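Local coordinates for D-glycerate 3-kinase (PDB 6CKG), which probably phosphorylates D-glycerate at its 3-hydroxyl at the expense of ATP, at residues R290-P293 with S294-L297; H229-N232 with Q233-R236. One frame throughout, in Å; residues are numbered along the deposited sequence. Where two conformers were deposited one is given.

Contact 1 (R290-P293 with S294-L297); sequences RYMP and SYEL
A water bridges Arg290 O and Ser294 OG where the helix is kinked at Pro293, a break that the missing N-H of the proline probably favours. Arg290 O lies 5.1 Å from Ser294 N, too far for the usual i to i+4 bond, and the water donates to Arg290 O at 2.6 Å. It also bonds to Ser294 OG, which a chi1 of -77° sets beside its own backbone N, on the side of the water. Pro293 itself has no N-H to offer the preceding turn. Ser294 N bonds instead to Tyr291 O at 2.9 Å, from above the carbonyl plane, and Tyr295 N adds a weak bond to the same oxygen. Regular winding resumes with Glu296 N to Met292 O and Leu297 N to Pro293 O.

On one flank Met292, its chain bent at chi2 and chi3, brings CE within 3.5 Å of Tyr295 CD2. The sulfur completes an oblique Met-aromatic contact, Met292 SD lying 5.2 Å from the Tyr295 ring centroid and 50° off its normal. Tyr291 CB meets the same ring at CE2, 4.1 Å away. Glu296 CG lies 3.2 Å from Met292 O, and from there the extended side chain carries its carboxylate to Thr219 OG1 and Ile220 N.

Tyr295 OH is hydrogen-bonded to Gln56 OE1, in the P-loop (Walker A) sequence after strand 48-53, which ties helix 281-298 to the probable nucleotide-binding loop. Trp182, just beyond strand 176-180, packs against both tyrosine rings, while Val259 and Trp260 of helix 258-273 touch Met292.

Contact 2 (H229-N232 with Q233-R236); sequences HSIN and QNLR
His229 O receives Gln233 N at 2.8 Å, the first of four successive i to i+4 bonds that make this stretch of helix 225-236 a regular alpha-helix. Asn234 N to Ser230 O and Leu235 N to Ile231 O follow at similar length, and Arg236 N to Asn232 O is longer, 3.2 Å. Asn234 CG approaches Ser230 O to 3.1 Å, but Asn234 OD1 and Ser230 O are both acceptors and cannot bond. Asn234 ND2 donates to Ala113 O.

Ser230 OG turns back to Ser226 O in its own helix; the other polar ends find partners beyond it. His229 NE2 pairs with Glu195 OE2 on helix 191-204. Asn232, its CG anti to the backbone N (chi1 -172°), presents OD1 to Leu189 N. Arg236 NH2 bonds to both Leu189 O and Asn191 OD1, so an amide oxygen and a guanidinium nitrogen together hold the segment leading into helix 191-204 and its first residue. Between those two side chains no proton is shared, since both nearby nitrogens are donors. Asn232 ND2 lies over one face of the Arg236 guanidinium, nearer its NH2 end than its centre, with the planes 61° apart and ND2 3.4 Å from Arg236 NH2.

Each contact lies within a single helix, contact 1 on 281-298 and contact 2 on 225-236, on the same side of the chain's centre with their centres about 12 Å apart. They meet lightly, Ser294 OG packing at 4.2 Å from Ile231 CG2, and Phe298 of helix 281-298 extends the junction to Ile231, Asn232 and Leu235. Contact 1 is buried, rich in aromatic and sulfur packing, and borders the P-loop beside the central mixed sheet. Contact 2 is only partly so: Ile231, Asn232 and Leu235 are buried, and the polar groups, Asn232 among them, reach neighbouring loops and helix 191-204. The first helix is kinked at a proline and bridged there by water; the second winds regularly.

Contact 1 (R290-P293 with S294-L297)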
loop_
_atom_site.group_PDB
_atom_site.type_symbol
_atom_site.label_atom_id
_atom_site.label_comp_id
_atom_site.label_asym_id
_atom_site.label_seq_id
_atom_site.Cartn_x
_atom_site.Cartn_y
_atom_site.Cartn_z
ATOM N N ARG A 290 9.669 -4.207 11.831
ATOM C CA ARG A 290 10.217 -3.297 10.827
ATOM C C ARG A 290 9.135 -2.435 10.171
ATOM O O ARG A 290 9.431 -1.317 9.738
ATOM C CB ARG A 290 10.989 -4.076 9.751
ATOM C CG ARG A 290 12.401 -4.567 10.187
ATOM C CD ARG A 290 13.201 -5.298 9.062
ATOM N NE ARG A 290 13.694 -4.401 8.003
ATOM C CZ ARG A 290 13.193 -4.348 6.766
ATOM N NH1 ARG A 290 13.686 -3.498 5.872
ATOM N NH2 ARG A 290 12.200 -5.149 6.416
ATOM N N TYR A 291 7.893 -2.928 10.077
ATOM C CA TYR A 291 6.803 -2.162 9.478
ATOM C C TYR A 291 6.066 -1.277 10.474
ATOM O O TYR A 291 5.610 -0.191 10.101
ATOM C CB TYR A 291 5.787 -3.101 8.817
ATOM C CG TYR A 291 6.329 -3.800 7.596
ATOM C CD1 TYR A 291 7.133 -4.939 7.714
ATOM C CD2 TYR A 291 6.056 -3.312 6.320
ATOM C CE1 TYR A 291 7.639 -5.573 6.591
ATOM C CE2 TYR A 291 6.558 -3.939 5.197
ATOM C CZ TYR A 291 7.342 -5.068 5.338
ATOM O OH TYR A 291 7.837 -5.681 4.218
ATOM N N MET A 292 5.915 -1.731 11.717
ATOM C CA MET A 292 5.122 -1.000 12.706
ATOM C C MET A 292 5.529 0.460 12.916
ATOM O O MET A 292 4.630 1.287 13.133
ATOM C CB MET A 292 5.159 -1.748 14.047
ATOM C CG MET A 292 3.966 -2.641 14.297
ATOM S SD MET A 292 2.390 -1.756 14.300
ATOM C CE MET A 292 1.573 -2.655 12.999
ATOM N N PRO A 293 6.815 0.846 12.895
ATOM C CA PRO A 293 7.118 2.282 13.042
ATOM C C PRO A 293 6.483 3.130 11.959
ATOM O O PRO A 293 6.108 4.280 12.222
ATOM C CB PRO A 293 8.652 2.343 12.970
ATOM C CG PRO A 293 9.124 0.964 13.151
ATOM C CD PRO A 293 8.040 0.039 12.746
ATOM N N SER A 294 6.322 2.581 10.749
ATOM C CA SER A 294 5.688 3.346 9.685
ATOM C C SER A 294 4.203 3.546 9.954
ATOM O O SER A 294 3.668 4.623 9.673
ATOM C CB SER A 294 5.898 2.656 8.331
ATOM O OG SER A 294 7.217 2.886 7.850
ATOM N N TYR A 295 3.515 2.504 10.443
ATOM C CA TYR A 295 2.127 2.663 10.874
ATOM C C TYR A 295 2.015 3.715 11.969
ATOM O O TYR A 295 1.135 4.581 11.923
ATOM C CB TYR A 295 1.563 1.329 11.378
ATOM C CG TYR A 295 1.312 0.273 10.314
ATOM C CD1 TYR A 295 0.146 0.278 9.557
ATOM C CD2 TYR A 295 2.219 -0.755 10.106
ATOM C CE1 TYR A 295 -0.095 -0.704 8.592
ATOM C CE2 TYR A 295 1.987 -1.738 9.144
ATOM C CZ TYR A 295 0.837 -1.705 8.394
ATOM O OH TYR A 295 0.616 -2.689 7.453
ATOM N N GLU A 296 2.900 3.642 12.971
ATOM C CA GLU A 296 2.826 4.556 14.110
ATOM C C GLU A 296 3.023 6.008 13.683
ATOM O O GLU A 296 2.303 6.901 14.145
ATOM C CB GLU A 296 3.863 4.165 15.165
ATOM C CG GLU A 296 3.601 2.805 15.811
ATOM C CD GLU A 296 4.708 2.370 16.756
ATOM O OE1 GLU A 296 5.544 3.211 17.128
ATOM O OE2 GLU A 296 4.728 1.186 17.150
ATOM N N LEU A 297 3.992 6.265 12.801
ATOM C CA LEU A 297 4.380 7.629 12.456
ATOM C C LEU A 297 3.581 8.239 11.308
ATOM O O LEU A 297 3.333 9.449 11.313
ATOM C CB LEU A 297 5.857 7.670 12.074
ATOM C CG LEU A 297 6.861 7.418 13.196
ATOM C CD1 LEU A 297 8.254 7.506 12.620
ATOM C CD2 LEU A 297 6.671 8.440 14.309
HETATM O O HOH W 1 8.768 0.874 8.490
#

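Contact 2 (H229-N232 with Q233-R236)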
loop_
_atom_site.group_PDB
_atom_site.type_symbol
_atom_site.label_atom_id
_atom_site.label_comp_id
_atom_site.label_asym_id
_atom_site.label_seq_id
_atom_site.Cartn_x
_atom_site.Cartn_y
_atom_site.Cartn_z
ATOM N N HIS A 229 14.129 9.389 10.865
ATOM C CA HIS A 229 14.140 10.565 9.996
ATOM C C HIS A 229 14.420 10.183 8.546
ATOM O O HIS A 229 13.853 10.784 7.623
ATOM C CB HIS A 229 15.184 11.571 10.488
ATOM C CG HIS A 229 14.709 12.466 11.604
ATOM N ND1 HIS A 229 13.633 13.317 11.472
ATOM C CD2 HIS A 229 15.207 12.683 12.848
ATOM C CE1 HIS A 229 13.468 13.999 12.595
ATOM N NE2 HIS A 229 14.413 13.634 13.446
ATOM N N SER A 230 15.316 9.199 8.329
ATOM C CA SER A 230 15.622 8.737 6.975
ATOM C C SER A 230 14.386 8.170 6.283
ATOM O O SER A 230 14.107 8.492 5.125
ATOM C CB SER A 230 16.735 7.688 7.011
ATOM O OG SER A 230 17.924 8.229 7.560
ATOM N N ILE A 231 13.640 7.305 6.974
ATOM C CA ILE A 231 12.417 6.775 6.366
ATOM C C ILE A 231 11.438 7.908 6.066
ATOM O O ILE A 231 10.800 7.938 5.002
ATOM C CB ILE A 231 11.782 5.709 7.275
ATOM C CG1 ILE A 231 12.793 4.605 7.596
ATOM C CG2 ILE A 231 10.505 5.138 6.625
ATOM C CD1 ILE A 231 13.360 3.904 6.346
ATOM N N ASN A 232 11.310 8.856 6.999
ATOM C CA ASN A 232 10.450 10.026 6.808
ATOM C C ASN A 232 10.843 10.799 5.554
ATOM O O ASN A 232 9.986 11.176 4.746
ATOM C CB ASN A 232 10.546 10.936 8.045
ATOM C CG ASN A 232 9.534 12.078 8.039
ATOM O OD1 ASN A 232 8.365 11.875 7.743
ATOM N ND2 ASN A 232 9.987 13.290 8.378
ATOM N N GLN A 233 12.139 11.082 5.402
ATOM C CA GLN A 233 12.623 11.802 4.230
ATOM C C GLN A 233 12.382 11.007 2.954
ATOM O O GLN A 233 12.058 11.580 1.904
ATOM C CB GLN A 233 14.114 12.094 4.386
ATOM C CG GLN A 233 14.608 13.209 3.493
ATOM C CD GLN A 233 14.086 14.555 3.943
ATOM O OE1 GLN A 233 13.889 14.777 5.137
ATOM N NE2 GLN A 233 13.842 15.454 2.995
ATOM N N ASN A 234 12.575 9.687 3.019
ATOM C CA ASN A 234 12.235 8.825 1.894
ATOM C C ASN A 234 10.763 8.957 1.527
ATOM O O ASN A 234 10.418 9.013 0.345
ATOM C CB ASN A 234 12.565 7.372 2.229
ATOM C CG ASN A 234 14.057 7.112 2.297
ATOM O OD1 ASN A 234 14.866 7.999 2.044
ATOM N ND2 ASN A 234 14.423 5.900 2.671
ATOM N N LEU A 235 9.886 9.036 2.533
ATOM C CA LEU A 235 8.445 9.067 2.272
ATOM C C LEU A 235 8.013 10.350 1.570
ATOM O O LEU A 235 7.030 10.342 0.819
ATOM C CB LEU A 235 7.676 8.892 3.579
ATOM C CG LEU A 235 6.161 8.770 3.474
ATOM C CD1 LEU A 235 5.753 7.558 2.592
ATOM C CD2 LEU A 235 5.571 8.654 4.868
ATOM N N ARG A 236 8.724 11.456 1.801
ATOM C CA ARG A 236 8.425 12.692 1.086
ATOM C C ARG A 236 8.503 12.512 -0.429
ATOM O O ARG A 236 7.798 13.213 -1.166
ATOM C CB ARG A 236 9.373 13.809 1.559
ATOM C CG ARG A 236 9.118 14.219 3.012
ATOM C CD ARG A 236 10.220 15.092 3.625
ATOM N NE ARG A 236 9.881 15.547 4.982
ATOM C CZ ARG A 236 10.773 15.990 5.876
ATOM N NH1 ARG A 236 12.063 16.012 5.576
ATOM N NH2 ARG A 236 10.385 16.403 7.082
#